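Local coordinates for putative capsid protein of prophage (Escherichia coli CFT073, PDB 3BQW), which is a putative prophage capsid protein of the phage major capsid protein E family and probably builds the icosahedral shell that encloses phage DNA, at residues H91-T96 with R119-N124; N205-G210 with L257-Y262; L229-E234 with V248-Y253. All blocks are in the same frame, centred on the assembly; numbering follows the deposited sequence.

Contact 1 of 3, residues H91-T96 with R119-N124; sequences HEIDPT and RLITGN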
ATOM      1  N   HIS A  91       6.729  19.881   1.768  1.00 30.77           N
ATOM      2  CA  HIS A  91       5.711  20.840   2.146  1.00 31.27           C
ATOM      3  C   HIS A  91       6.402  22.040   2.757  1.00 30.60           C
ATOM      4  O   HIS A  91       7.416  21.895   3.430  1.00 29.87           O
ATOM      5  CB  HIS A  91       4.781  20.250   3.210  1.00 31.85           C
ATOM      6  CG  HIS A  91       3.925  19.113   2.733  1.00 36.03           C
ATOM      7  ND1 HIS A  91       2.576  19.253   2.472  1.00 38.77           N
ATOM      8  CD2 HIS A  91       4.217  17.807   2.517  1.00 37.53           C
ATOM      9  CE1 HIS A  91       2.088  18.082   2.093  1.00 39.32           C
ATOM     10  NE2 HIS A  91       3.067  17.194   2.102  1.00 38.23           N
ATOM     11  N   GLU A  92       5.819  23.213   2.548  1.00 30.46           N
ATOM     12  CA  GLU A  92       6.239  24.430   3.232  1.00 30.84           C
ATOM     13  C   GLU A  92       5.804  24.410   4.714  1.00 29.84           C
ATOM     14  O   GLU A  92       4.722  23.897   5.066  1.00 30.32           O
ATOM     15  CB  GLU A  92       5.683  25.672   2.519  1.00 30.60           C
ATOM     16  CG  GLU A  92       5.951  26.983   3.298  1.00 33.06           C
ATOM     17  CD  GLU A  92       5.425  28.248   2.609  1.00 33.45           C
ATOM     18  OE1 GLU A  92       4.971  28.158   1.444  1.00 36.25           O
ATOM     19  OE2 GLU A  92       5.469  29.332   3.252  1.00 37.06           O
ATOM     20  N   ILE A  93       6.661  24.945   5.573  1.00 28.97           N
ATOM     21  CA  ILE A  93       6.368  25.096   6.995  1.00 28.43           C
ATOM     22  C   ILE A  93       5.964  26.543   7.216  1.00 29.27           C
ATOM     23  O   ILE A  93       6.812  27.425   7.289  1.00 29.97           O
ATOM     24  CB  ILE A  93       7.578  24.727   7.872  1.00 27.79           C
ATOM     25  CG1 ILE A  93       8.076  23.310   7.517  1.00 26.69           C
ATOM     26  CG2 ILE A  93       7.250  24.904   9.377  1.00 25.66           C
ATOM     27  CD1 ILE A  93       7.113  22.159   7.831  1.00 23.12           C
ATOM     28  N   ASP A  94       4.659  26.782   7.266  1.00 30.09           N
ATOM     29  CA  ASP A  94       4.105  28.127   7.351  1.00 30.96           C
ATOM     30  C   ASP A  94       3.647  28.411   8.771  1.00 31.15           C
ATOM     31  O   ASP A  94       2.577  27.982   9.168  1.00 31.10           O
ATOM     32  CB  ASP A  94       2.917  28.261   6.399  1.00 31.06           C
ATOM     33  CG  ASP A  94       2.284  29.650   6.429  1.00 32.15           C
ATOM     34  OD1 ASP A  94       2.541  30.469   7.357  1.00 33.63           O
ATOM     35  OD2 ASP A  94       1.493  29.906   5.509  1.00 35.56           O
ATOM     36  N   PRO A  95       4.435  29.179   9.531  1.00 32.26           N
ATOM     37  CA  PRO A  95       4.065  29.399  10.936  1.00 32.44           C
ATOM     38  C   PRO A  95       2.864  30.303  11.150  1.00 32.24           C
ATOM     39  O   PRO A  95       2.446  30.479  12.288  1.00 32.59           O
ATOM     40  CB  PRO A  95       5.324  30.024  11.540  1.00 32.81           C
ATOM     41  CG  PRO A  95       6.018  30.666  10.385  1.00 32.80           C
ATOM     42  CD  PRO A  95       5.685  29.872   9.167  1.00 32.03           C
ATOM     43  N   THR A  96       2.295  30.853  10.084  1.00 31.93           N
ATOM     44  CA  THR A  96       1.086  31.641  10.223  1.00 31.88           C
ATOM     45  C   THR A  96      -0.179  30.770  10.282  1.00 31.56           C
ATOM     46  O   THR A  96      -1.256  31.294  10.493  1.00 31.73           O
ATOM     47  CB  THR A  96       0.953  32.681   9.076  1.00 31.97           C
ATOM     48  OG1 THR A  96       0.447  32.028   7.907  1.00 32.69           O
ATOM     49  N   ARG A 119       5.400  21.402  15.591  1.00 27.67           N
ATOM     50  CA  ARG A 119       4.076  20.872  15.258  1.00 27.56           C
ATOM     51  C   ARG A 119       3.839  20.801  13.760  1.00 26.24           C
ATOM     52  O   ARG A 119       3.275  19.825  13.268  1.00 26.88           O
ATOM     53  CB  ARG A 119       2.965  21.721  15.867  1.00 28.25           C
ATOM     54  CG  ARG A 119       2.921  21.702  17.374  1.00 31.17           C
ATOM     55  CD  ARG A 119       2.536  20.334  17.933  1.00 36.26           C
ATOM     56  NE  ARG A 119       1.278  19.806  17.388  1.00 38.10           N
ATOM     57  CZ  ARG A 119       0.059  20.160  17.791  1.00 39.65           C
ATOM     58  NH1 ARG A 119      -0.116  21.092  18.715  1.00 42.81           N
ATOM     59  NH2 ARG A 119      -1.000  19.593  17.247  1.00 40.84           N
ATOM     60  N   LEU A 120       4.226  21.845  13.039  1.00 25.04           N
ATOM     61  CA  LEU A 120       4.048  21.869  11.580  1.00 24.22           C
ATOM     62  C   LEU A 120       4.960  20.885  10.875  1.00 23.11           C
ATOM     63  O   LEU A 120       4.540  20.238   9.913  1.00 22.24           O
ATOM     64  CB  LEU A 120       4.263  23.273  11.030  1.00 24.27           C
ATOM     65  CG  LEU A 120       3.240  24.308  11.517  1.00 25.90           C
ATOM     66  CD1 LEU A 120       3.616  25.682  11.031  1.00 27.43           C
ATOM     67  CD2 LEU A 120       1.859  23.945  11.089  1.00 25.29           C
ATOM     68  N   ILE A 121       6.202  20.768  11.368  1.00 22.41           N
ATOM     69  CA  ILE A 121       7.194  19.882  10.790  1.00 22.62           C
ATOM     70  C   ILE A 121       6.745  18.434  10.940  1.00 23.12           C
ATOM     71  O   ILE A 121       6.701  17.693   9.951  1.00 23.31           O
ATOM     72  CB  ILE A 121       8.597  20.086  11.406  1.00 23.32           C
ATOM     73  CG1 ILE A 121       9.212  21.401  10.897  1.00 22.44           C
ATOM     74  CG2 ILE A 121       9.516  18.905  11.077  1.00 23.13           C
ATOM     75  CD1 ILE A 121      10.322  21.934  11.757  1.00 22.92           C
ATOM     76  N   THR A 122       6.365  18.058  12.157  1.00 22.94           N
ATOM     77  CA  THR A 122       5.954  16.700  12.462  1.00 23.17           C
ATOM     78  C   THR A 122       4.631  16.373  11.776  1.00 24.00           C
ATOM     79  O   THR A 122       4.419  15.237  11.299  1.00 23.51           O
ATOM     80  CB  THR A 122       5.830  16.474  13.983  1.00 23.88           C
ATOM     81  OG1 THR A 122       5.014  17.490  14.582  1.00 23.30           O
ATOM     82  CG2 THR A 122       7.229  16.470  14.678  1.00 21.68           C
ATOM     83  N   GLY A 123       3.739  17.366  11.711  1.00 23.89           N
ATOM     84  CA  GLY A 123       2.473  17.194  10.993  1.00 23.19           C
ATOM     85  C   GLY A 123       2.679  16.891   9.521  1.00 23.07           C
ATOM     86  O   GLY A 123       2.016  16.021   8.959  1.00 24.11           O
ATOM     87  N   ASN A 124       3.590  17.619   8.889  1.00 23.22           N
ATOM     88  CA  ASN A 124       3.917  17.417   7.482  1.00 23.01           C
ATOM     89  C   ASN A 124       4.720  16.149   7.252  1.00 22.68           C
ATOM     90  O   ASN A 124       4.543  15.479   6.229  1.00 23.05           O
ATOM     91  CB  ASN A 124       4.617  18.636   6.902  1.00 23.67           C
ATOM     92  CG  ASN A 124       3.647  19.786   6.638  1.00 25.59           C
ATOM     93  OD1 ASN A 124       2.765  19.664   5.817  1.00 26.44           O
ATOM     94  ND2 ASN A 124       3.804  20.892   7.360  1.00 28.84           N
TER

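Contact 2 of 3, residues N205-G210 with L257-Y262; sequences NVMIMG and LALIVY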
ATOM      1  N   ASN A 205      -7.441 -18.238   2.464  1.00 25.51           N
ATOM      2  CA  ASN A 205      -7.923 -18.042   3.828  1.00 24.75           C
ATOM      3  C   ASN A 205      -8.381 -16.602   4.107  1.00 23.35           C
ATOM      4  O   ASN A 205      -8.758 -16.269   5.222  1.00 24.10           O
ATOM      5  CB  ASN A 205      -6.885 -18.559   4.855  1.00 24.75           C
ATOM      6  CG  ASN A 205      -5.689 -17.637   5.033  1.00 25.61           C
ATOM      7  OD1 ASN A 205      -5.479 -16.708   4.263  1.00 27.54           O
ATOM      8  ND2 ASN A 205      -4.881 -17.908   6.068  1.00 25.94           N
ATOM      9  N   VAL A 206      -8.366 -15.764   3.086  1.00 22.15           N
ATOM     10  CA  VAL A 206      -8.860 -14.394   3.193  1.00 21.38           C
ATOM     11  C   VAL A 206      -9.577 -13.964   1.907  1.00 20.95           C
ATOM     12  O   VAL A 206      -9.135 -14.272   0.806  1.00 20.41           O
ATOM     13  CB  VAL A 206      -7.726 -13.402   3.610  1.00 22.45           C
ATOM     14  CG1 VAL A 206      -6.631 -13.274   2.528  1.00 20.40           C
ATOM     15  CG2 VAL A 206      -8.325 -12.051   4.021  1.00 21.18           C
ATOM     16  N   MET A 207     -10.744 -13.333   2.067  1.00 20.88           N
ATOM     17  CA  MET A 207     -11.465 -12.705   0.959  1.00 20.04           C
ATOM     18  C   MET A 207     -11.623 -11.207   1.263  1.00 20.79           C
ATOM     19  O   MET A 207     -12.313 -10.847   2.205  1.00 21.22           O
ATOM     20  CB  MET A 207     -12.822 -13.373   0.688  1.00 20.43           C
ATOM     21  CG  MET A 207     -13.517 -12.889  -0.611  1.00 20.14           C
ATOM     22  SD  MET A 207     -15.007 -13.763  -1.192  1.00 14.54           S
ATOM     23  CE  MET A 207     -16.052 -13.770   0.223  1.00 16.25           C
ATOM     24  N   ILE A 208     -10.925 -10.371   0.484  1.00 20.60           N
ATOM     25  CA  ILE A 208     -11.002  -8.917   0.561  1.00 20.77           C
ATOM     26  C   ILE A 208     -11.900  -8.375  -0.558  1.00 21.18           C
ATOM     27  O   ILE A 208     -11.693  -8.681  -1.733  1.00 20.57           O
ATOM     28  CB  ILE A 208      -9.615  -8.273   0.475  1.00 21.50           C
ATOM     29  CG1 ILE A 208      -8.670  -8.922   1.506  1.00 22.21           C
ATOM     30  CG2 ILE A 208      -9.728  -6.774   0.737  1.00 21.50           C
ATOM     31  CD1 ILE A 208      -7.269  -9.027   1.073  1.00 23.87           C
ATOM     32  N   MET A 209     -12.921  -7.600  -0.166  1.00 21.06           N
ATOM     33  CA  MET A 209     -14.052  -7.255  -1.028  1.00 20.47           C
ATOM     34  C   MET A 209     -14.237  -5.751  -1.043  1.00 21.66           C
ATOM     35  O   MET A 209     -14.202  -5.130   0.004  1.00 20.71           O
ATOM     36  CB  MET A 209     -15.365  -7.793  -0.442  1.00 20.80           C
ATOM     37  CG  MET A 209     -15.505  -9.247  -0.374  1.00 21.24           C
ATOM     38  SD  MET A 209     -17.018  -9.729   0.445  1.00 15.41           S
ATOM     39  CE  MET A 209     -16.356 -10.044   2.045  1.00 21.65           C
ATOM     40  N   GLY A 210     -14.503  -5.199  -2.226  1.00 22.75           N
ATOM     41  CA  GLY A 210     -15.073  -3.874  -2.344  1.00 23.63           C
ATOM     42  C   GLY A 210     -16.505  -3.856  -1.820  1.00 24.47           C
ATOM     43  O   GLY A 210     -17.101  -4.919  -1.572  1.00 25.00           O
ATOM     44  N   LEU A 257     -12.413 -19.058   5.668  1.00 29.43           N
ATOM     45  CA  LEU A 257     -12.199 -17.874   4.852  1.00 27.48           C
ATOM     46  C   LEU A 257     -12.583 -16.621   5.620  1.00 26.84           C
ATOM     47  O   LEU A 257     -13.745 -16.433   5.965  1.00 26.80           O
ATOM     48  CB  LEU A 257     -13.063 -17.969   3.603  1.00 27.67           C
ATOM     49  CG  LEU A 257     -12.845 -17.009   2.441  1.00 26.53           C
ATOM     50  CD1 LEU A 257     -11.477 -17.235   1.865  1.00 24.97           C
ATOM     51  CD2 LEU A 257     -13.932 -17.238   1.362  1.00 26.36           C
ATOM     52  N   ALA A 258     -11.598 -15.776   5.910  1.00 25.57           N
ATOM     53  CA  ALA A 258     -11.838 -14.520   6.615  1.00 24.85           C
ATOM     54  C   ALA A 258     -12.416 -13.524   5.630  1.00 24.44           C
ATOM     55  O   ALA A 258     -12.018 -13.501   4.460  1.00 24.26           O
ATOM     56  CB  ALA A 258     -10.554 -13.973   7.218  1.00 23.83           C
ATOM     57  N   LEU A 259     -13.329 -12.690   6.128  1.00 24.45           N
ATOM     58  CA  LEU A 259     -14.110 -11.781   5.305  1.00 23.92           C
ATOM     59  C   LEU A 259     -13.826 -10.345   5.697  1.00 23.09           C
ATOM     60  O   LEU A 259     -14.077  -9.932   6.825  1.00 24.35           O
ATOM     61  CB  LEU A 259     -15.609 -12.070   5.452  1.00 24.01           C
ATOM     62  CG  LEU A 259     -16.139 -13.481   5.194  1.00 24.28           C
ATOM     63  CD1 LEU A 259     -17.587 -13.550   5.711  1.00 23.75           C
ATOM     64  CD2 LEU A 259     -16.053 -13.912   3.696  1.00 23.28           C
ATOM     65  N   ILE A 260     -13.293  -9.597   4.744  1.00 22.97           N
ATOM     66  CA  ILE A 260     -12.846  -8.226   4.925  1.00 22.22           C
ATOM     67  C   ILE A 260     -13.462  -7.379   3.805  1.00 22.44           C
ATOM     68  O   ILE A 260     -13.333  -7.710   2.615  1.00 21.86           O
ATOM     69  CB  ILE A 260     -11.282  -8.120   4.868  1.00 22.48           C
ATOM     70  CG1 ILE A 260     -10.614  -9.036   5.917  1.00 22.79           C
ATOM     71  CG2 ILE A 260     -10.823  -6.661   5.074  1.00 21.95           C
ATOM     72  CD1 ILE A 260      -9.040  -8.923   5.970  1.00 21.25           C
ATOM     73  N   VAL A 261     -14.150  -6.316   4.197  1.00 22.32           N
ATOM     74  CA  VAL A 261     -14.582  -5.288   3.281  1.00 23.38           C
ATOM     75  C   VAL A 261     -13.595  -4.138   3.346  1.00 24.50           C
ATOM     76  O   VAL A 261     -13.299  -3.628   4.418  1.00 24.44           O
ATOM     77  CB  VAL A 261     -16.001  -4.776   3.591  1.00 23.42           C
ATOM     78  CG1 VAL A 261     -16.425  -3.709   2.573  1.00 21.56           C
ATOM     79  CG2 VAL A 261     -16.986  -5.967   3.628  1.00 21.99           C
ATOM     80  N   TYR A 262     -13.106  -3.735   2.182  1.00 26.12           N
ATOM     81  CA  TYR A 262     -12.017  -2.783   2.078  1.00 27.79           C
ATOM     82  C   TYR A 262     -12.474  -1.592   1.262  1.00 28.32           C
ATOM     83  O   TYR A 262     -12.850  -1.737   0.123  1.00 28.72           O
ATOM     84  CB  TYR A 262     -10.837  -3.466   1.411  1.00 28.62           C
ATOM     85  CG  TYR A 262      -9.590  -2.635   1.177  1.00 30.09           C
ATOM     86  CD1 TYR A 262      -8.736  -2.309   2.218  1.00 34.72           C
ATOM     87  CD2 TYR A 262      -9.219  -2.252  -0.082  1.00 32.63           C
ATOM     88  CE1 TYR A 262      -7.549  -1.589   1.992  1.00 35.07           C
ATOM     89  CE2 TYR A 262      -8.031  -1.538  -0.313  1.00 32.96           C
ATOM     90  CZ  TYR A 262      -7.210  -1.221   0.723  1.00 31.81           C
ATOM     91  OH  TYR A 262      -6.052  -0.505   0.499  1.00 32.83           O
TER

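Contact 3 of 3, residues L229-E234 with V248-Y253; sequences LSRGSE and VSFKGY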
ATOM      1  N   LEU A 229     -20.571 -14.181  11.807  1.00 54.78           N
ATOM      2  CA  LEU A 229     -20.182 -12.879  12.378  1.00 55.58           C
ATOM      3  C   LEU A 229     -19.135 -12.980  13.503  1.00 56.63           C
ATOM      4  O   LEU A 229     -18.401 -12.026  13.743  1.00 56.61           O
ATOM      5  CB  LEU A 229     -21.429 -12.130  12.887  1.00 55.40           C
ATOM      6  CG  LEU A 229     -21.289 -10.714  13.480  1.00 55.37           C
ATOM      7  CD1 LEU A 229     -20.840  -9.694  12.435  1.00 55.44           C
ATOM      8  CD2 LEU A 229     -22.600 -10.254  14.136  1.00 55.58           C
ATOM      9  N   SER A 230     -19.072 -14.123  14.186  1.00 57.96           N
ATOM     10  CA  SER A 230     -18.132 -14.311  15.298  1.00 59.05           C
ATOM     11  C   SER A 230     -16.675 -14.150  14.883  1.00 59.96           C
ATOM     12  O   SER A 230     -16.266 -14.604  13.813  1.00 60.36           O
ATOM     13  CB  SER A 230     -18.295 -15.690  15.940  1.00 59.05           C
ATOM     14  OG  SER A 230     -17.017 -16.246  16.207  1.00 59.32           O
ATOM     15  N   ARG A 231     -15.895 -13.503  15.745  1.00 60.86           N
ATOM     16  CA  ARG A 231     -14.451 -13.353  15.531  1.00 61.60           C
ATOM     17  C   ARG A 231     -13.760 -12.894  16.809  1.00 61.63           C
ATOM     18  O   ARG A 231     -14.426 -12.431  17.736  1.00 61.95           O
ATOM     19  CB  ARG A 231     -14.160 -12.372  14.387  1.00 61.99           C
ATOM     20  CG  ARG A 231     -15.329 -11.503  13.959  1.00 63.26           C
ATOM     21  CD  ARG A 231     -15.808 -10.555  15.066  1.00 64.33           C
ATOM     22  NE  ARG A 231     -15.493  -9.188  14.698  1.00 65.14           N
ATOM     23  CZ  ARG A 231     -16.104  -8.514  13.723  1.00 64.81           C
ATOM     24  NH1 ARG A 231     -15.714  -7.275  13.463  1.00 64.81           N
ATOM     25  NH2 ARG A 231     -17.094  -9.065  13.015  1.00 63.94           N
ATOM     26  N   GLY A 232     -12.438 -13.035  16.868  1.00 61.66           N
ATOM     27  CA  GLY A 232     -11.677 -12.476  17.988  1.00 61.81           C
ATOM     28  C   GLY A 232     -10.166 -12.607  17.888  1.00 61.79           C
ATOM     29  O   GLY A 232      -9.575 -13.486  18.529  1.00 62.49           O
ATOM     30  N   SER A 233      -9.538 -11.720  17.107  1.00 61.24           N
ATOM     31  CA  SER A 233      -8.076 -11.723  16.878  1.00 60.77           C
ATOM     32  C   SER A 233      -7.501 -13.127  16.617  1.00 59.77           C
ATOM     33  O   SER A 233      -6.304 -13.391  16.843  1.00 60.02           O
ATOM     34  CB  SER A 233      -7.380 -11.063  18.064  1.00 60.91           C
ATOM     35  OG  SER A 233      -7.887  -9.753  18.238  1.00 61.96           O
ATOM     36  N   GLU A 234      -8.368 -13.995  16.089  1.00 57.92           N
ATOM     37  CA  GLU A 234      -8.139 -15.431  16.035  1.00 56.34           C
ATOM     38  C   GLU A 234      -7.287 -15.803  14.809  1.00 54.16           C
ATOM     39  O   GLU A 234      -6.845 -16.954  14.687  1.00 54.56           O
ATOM     40  CB  GLU A 234      -9.499 -16.148  15.989  1.00 56.44           C
ATOM     41  CG  GLU A 234      -9.520 -17.573  16.547  1.00 58.40           C
ATOM     42  CD  GLU A 234     -10.258 -17.695  17.890  1.00 59.88           C
ATOM     43  OE1 GLU A 234      -9.945 -16.927  18.831  1.00 61.09           O
ATOM     44  OE2 GLU A 234     -11.149 -18.570  17.999  1.00 60.62           O
ATOM     45  N   VAL A 248     -11.323  -0.283   6.648  1.00 28.45           N
ATOM     46  CA  VAL A 248     -11.443  -1.722   6.567  1.00 28.49           C
ATOM     47  C   VAL A 248     -12.429  -2.179   7.630  1.00 28.55           C
ATOM     48  O   VAL A 248     -12.462  -1.627   8.725  1.00 28.11           O
ATOM     49  CB  VAL A 248     -10.041  -2.339   6.821  1.00 29.48           C
ATOM     50  CG1 VAL A 248     -10.114  -3.684   7.424  1.00 29.63           C
ATOM     51  CG2 VAL A 248      -9.233  -2.338   5.528  1.00 28.54           C
ATOM     52  N   SER A 249     -13.242  -3.173   7.293  1.00 27.77           N
ATOM     53  CA  SER A 249     -14.139  -3.765   8.228  1.00 27.78           C
ATOM     54  C   SER A 249     -14.031  -5.276   8.142  1.00 27.78           C
ATOM     55  O   SER A 249     -14.210  -5.871   7.069  1.00 27.61           O
ATOM     56  CB  SER A 249     -15.570  -3.339   7.932  1.00 28.13           C
ATOM     57  OG  SER A 249     -16.449  -4.036   8.798  1.00 29.30           O
ATOM     58  N   PHE A 250     -13.736  -5.886   9.276  1.00 27.60           N
ATOM     59  CA  PHE A 250     -13.694  -7.309   9.404  1.00 27.81           C
ATOM     60  C   PHE A 250     -15.102  -7.796   9.685  1.00 28.14           C
ATOM     61  O   PHE A 250     -15.732  -7.354  10.631  1.00 27.66           O
ATOM     62  CB  PHE A 250     -12.746  -7.765  10.516  1.00 28.33           C
ATOM     63  CG  PHE A 250     -12.473  -9.241  10.479  1.00 28.30           C
ATOM     64  CD1 PHE A 250     -11.445  -9.741   9.717  1.00 29.22           C
ATOM     65  CD2 PHE A 250     -13.281 -10.117  11.158  1.00 28.56           C
ATOM     66  CE1 PHE A 250     -11.221 -11.101   9.636  1.00 29.48           C
ATOM     67  CE2 PHE A 250     -13.056 -11.477  11.100  1.00 29.53           C
ATOM     68  CZ  PHE A 250     -12.034 -11.972  10.327  1.00 29.08           C
ATOM     69  N   LYS A 251     -15.576  -8.715   8.848  1.00 28.81           N
ATOM     70  CA  LYS A 251     -16.966  -9.144   8.865  1.00 29.59           C
ATOM     71  C   LYS A 251     -17.200 -10.478   9.552  1.00 30.43           C
ATOM     72  O   LYS A 251     -18.315 -10.742   9.995  1.00 31.90           O
ATOM     73  CB  LYS A 251     -17.496  -9.228   7.422  1.00 29.47           C
ATOM     74  CG  LYS A 251     -17.597  -7.887   6.731  1.00 28.98           C
ATOM     75  CD  LYS A 251     -18.482  -6.929   7.520  1.00 28.31           C
ATOM     76  CE  LYS A 251     -18.629  -5.644   6.798  1.00 29.31           C
ATOM     77  NZ  LYS A 251     -19.363  -4.640   7.568  1.00 31.28           N
ATOM     78  N   GLY A 252     -16.182 -11.328   9.619  1.00 30.88           N
ATOM     79  CA  GLY A 252     -16.358 -12.673  10.129  1.00 31.11           C
ATOM     80  C   GLY A 252     -15.714 -13.691   9.223  1.00 31.69           C
ATOM     81  O   GLY A 252     -14.781 -13.379   8.503  1.00 31.36           O
ATOM     82  N   TYR A 253     -16.240 -14.910   9.260  1.00 32.97           N
ATOM     83  CA  TYR A 253     -15.678 -16.045   8.546  1.00 33.75           C
ATOM     84  C   TYR A 253     -16.748 -16.794   7.770  1.00 34.30           C
ATOM     85  O   TYR A 253     -17.931 -16.782   8.136  1.00 34.99           O
ATOM     86  CB  TYR A 253     -14.980 -17.008   9.516  1.00 33.90           C
ATOM     87  CG  TYR A 253     -13.768 -16.419  10.205  1.00 33.95           C
ATOM     88  CD1 TYR A 253     -12.476 -16.644   9.718  1.00 34.66           C
ATOM     89  CD2 TYR A 253     -13.913 -15.616  11.328  1.00 35.14           C
ATOM     90  CE1 TYR A 253     -11.356 -16.096  10.354  1.00 33.97           C
ATOM     91  CE2 TYR A 253     -12.806 -15.057  11.969  1.00 34.32           C
ATOM     92  CZ  TYR A 253     -11.536 -15.307  11.484  1.00 34.79           C
ATOM     93  OH  TYR A 253     -10.465 -14.750  12.150  1.00 35.11           O
TER

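Contact 1 of 3, residues H91-T96 with R119-N124
I93, which follows H91 and E92 of strand 90-92, presses its branched side chain onto helix 113-146. The two branches of I93 share the work. CG2 lies 3.8 Å from L120 CB, while CD1 reaches across the helix surface to I121 CA at 3.7 Å and touches the side of N124, with I93 CD1 3.6 Å from N124 ND2. This spread follows from the torsions: CG2 stands opposite the backbone N, and CG1 lies beside it (chi1 -54°) and carries CD1 to the backbone of I121 and the amide of N124. A beta-branched, wholly apolar residue suits a place where one branch meets L120 and the other I121 and N124, all within about one helical turn.

N124 turns its amide toward H91 and I93. Its OD1 lies 3.3 Å from H91 CG, with the amide and imidazole planes only 29° apart; the approach is oblique and no hydrogen bond joins the two residues. That oxygen is instead bonded by R127, while ND2 gives a weak bond back to L120 O at 2.7 Å, bent to 127° at the hydrogen. L120 closes the other end, its CD1 lying against D94 O and P95 CA, where the loop is braced by an Asx turn in which D94 OD1 accepts from T96 N.

With no hydrogen bond crossing between them, the two segments meet mainly through apolar packing. N124 OD1 is satisfied by R127 of the same helix, and the backbone bonds of H91 and I93 go to V329 and E327 in the neighbouring strand.

Contact 2 of 3, residues N205-G210 with L257-Y262
M207 and L259 lie side by side and point the same way from two parallel strands, 206-209 and 257-262, whose short axes come within 4.6 Å of each other and run 17° from parallel. From M207 the side chain can be followed outward. CB rests 4.0 Å from L257 CG and near A258 O. CG continues opposite the backbone N, carrying SD on an extended course away from the sheet. At the last torsion the chain bends (chi3 52°) and swings CE back to L259 CD2, 3.5 Å away and tighter than usual for two methyl carbons. An unbranched, flexible residue suits this task, since the thioether can fold its tip into a neighbour. M209, on the same face, also bends at its end, and its CE meets L259 CB at 4.0 Å; helix 211-218 covers this face through W214 and L217.

On the other face, V206 CG2 touches I260 CD1 at 3.8 Å, and I208 CG2 packs on Y262 CB at 3.6 Å, the two side chains parallel. Helix 30-35 lies over this side with L30 and F35.

Five backbone bonds hold the strands. M207 N to A258 O is the shortest, at 2.7 Å, and I260, M209 and Y262 continue the parallel pattern. The first, from A258 N to N205 O, is straight at the hydrogen (173°), but its donor stands above the carbonyl plane. There N205 and V206 both face G285, forming a classic beta bulge in the pairing with strand 281-285.

The backbone groups that face each other here are thus paired, and others bond strands 281-285 and 248-254. The faces are mostly hydrocarbon and thioether, with the Y262 hydroxyl reaching E137 in a weak bond: the chemistry of a strand pair buried between helices.

Contact 3 of 3, residues L229-E234 with V248-Y253
F250 O is approached by the guanidinium of R231, whose NH1 lies 2.8 Å away in a weak bond bent to 117° at the hydrogen. R231 NH2 also gives a long, weak but nearly straight bond to L229 O of its own loop, which lies in the guanidinium plane at its edge. Arginine suits the place because one flat group can address a strand carbonyl and a loop carbonyl together.

Its aliphatic part is equally engaged. R231 CB is 3.6 Å from F250 CE2, and R231 CG passes 3.7 Å from F250 CD2, so the methylenes slide along the phenyl ring in the opposite direction to it. Bends at chi2 and chi3 then fold the head back over the strand. The guanidinium turns one face to F250 CD2, yet its plane stands 82° from that of the ring, so this is no parallel stack.

Y253 supplies the other aromatic wall, edge on: S230 O lies in the ring plane, 3.6 Å from Y253 CD2. G252, next to Y253 in the chain, has backbone angles that call for glycine (phi 133°), and it lies close against L229, with G252 CA 4.4 Å from L229 CA.

The 229-234 loop, joining helix 221-226 to helix 236-241, therefore lies against the F250 to Y253 part of strand 248-254. E238 of helix 236-241 and S235 just ahead of it bond Y253 OH, Y227 OH bonds K251 O behind it, and on its far edge the strand pairs antiparallel with 257-267.

From the N terminus, contact 1 closes first: strand 90-92 and the loop after it fold back, 22 residues later, on the long helix 113-146, tying that helix to the sheet containing strand 327-338. Contacts 2 and 3 come later in the chain. Contact 2 closes a wide loop between 205-210 and 257-262, and contact 3 is nested inside it, joining 229-234 to 248-253. Those two touch, because strands 248-254 and 257-267 are antiparallel neighbours in the mixed sheet: L259 O lies 2.8 Å from K251 N. Contact 1 is remote, its centre about 38 Å from that of contact 2, on the opposite side of the chain's centre.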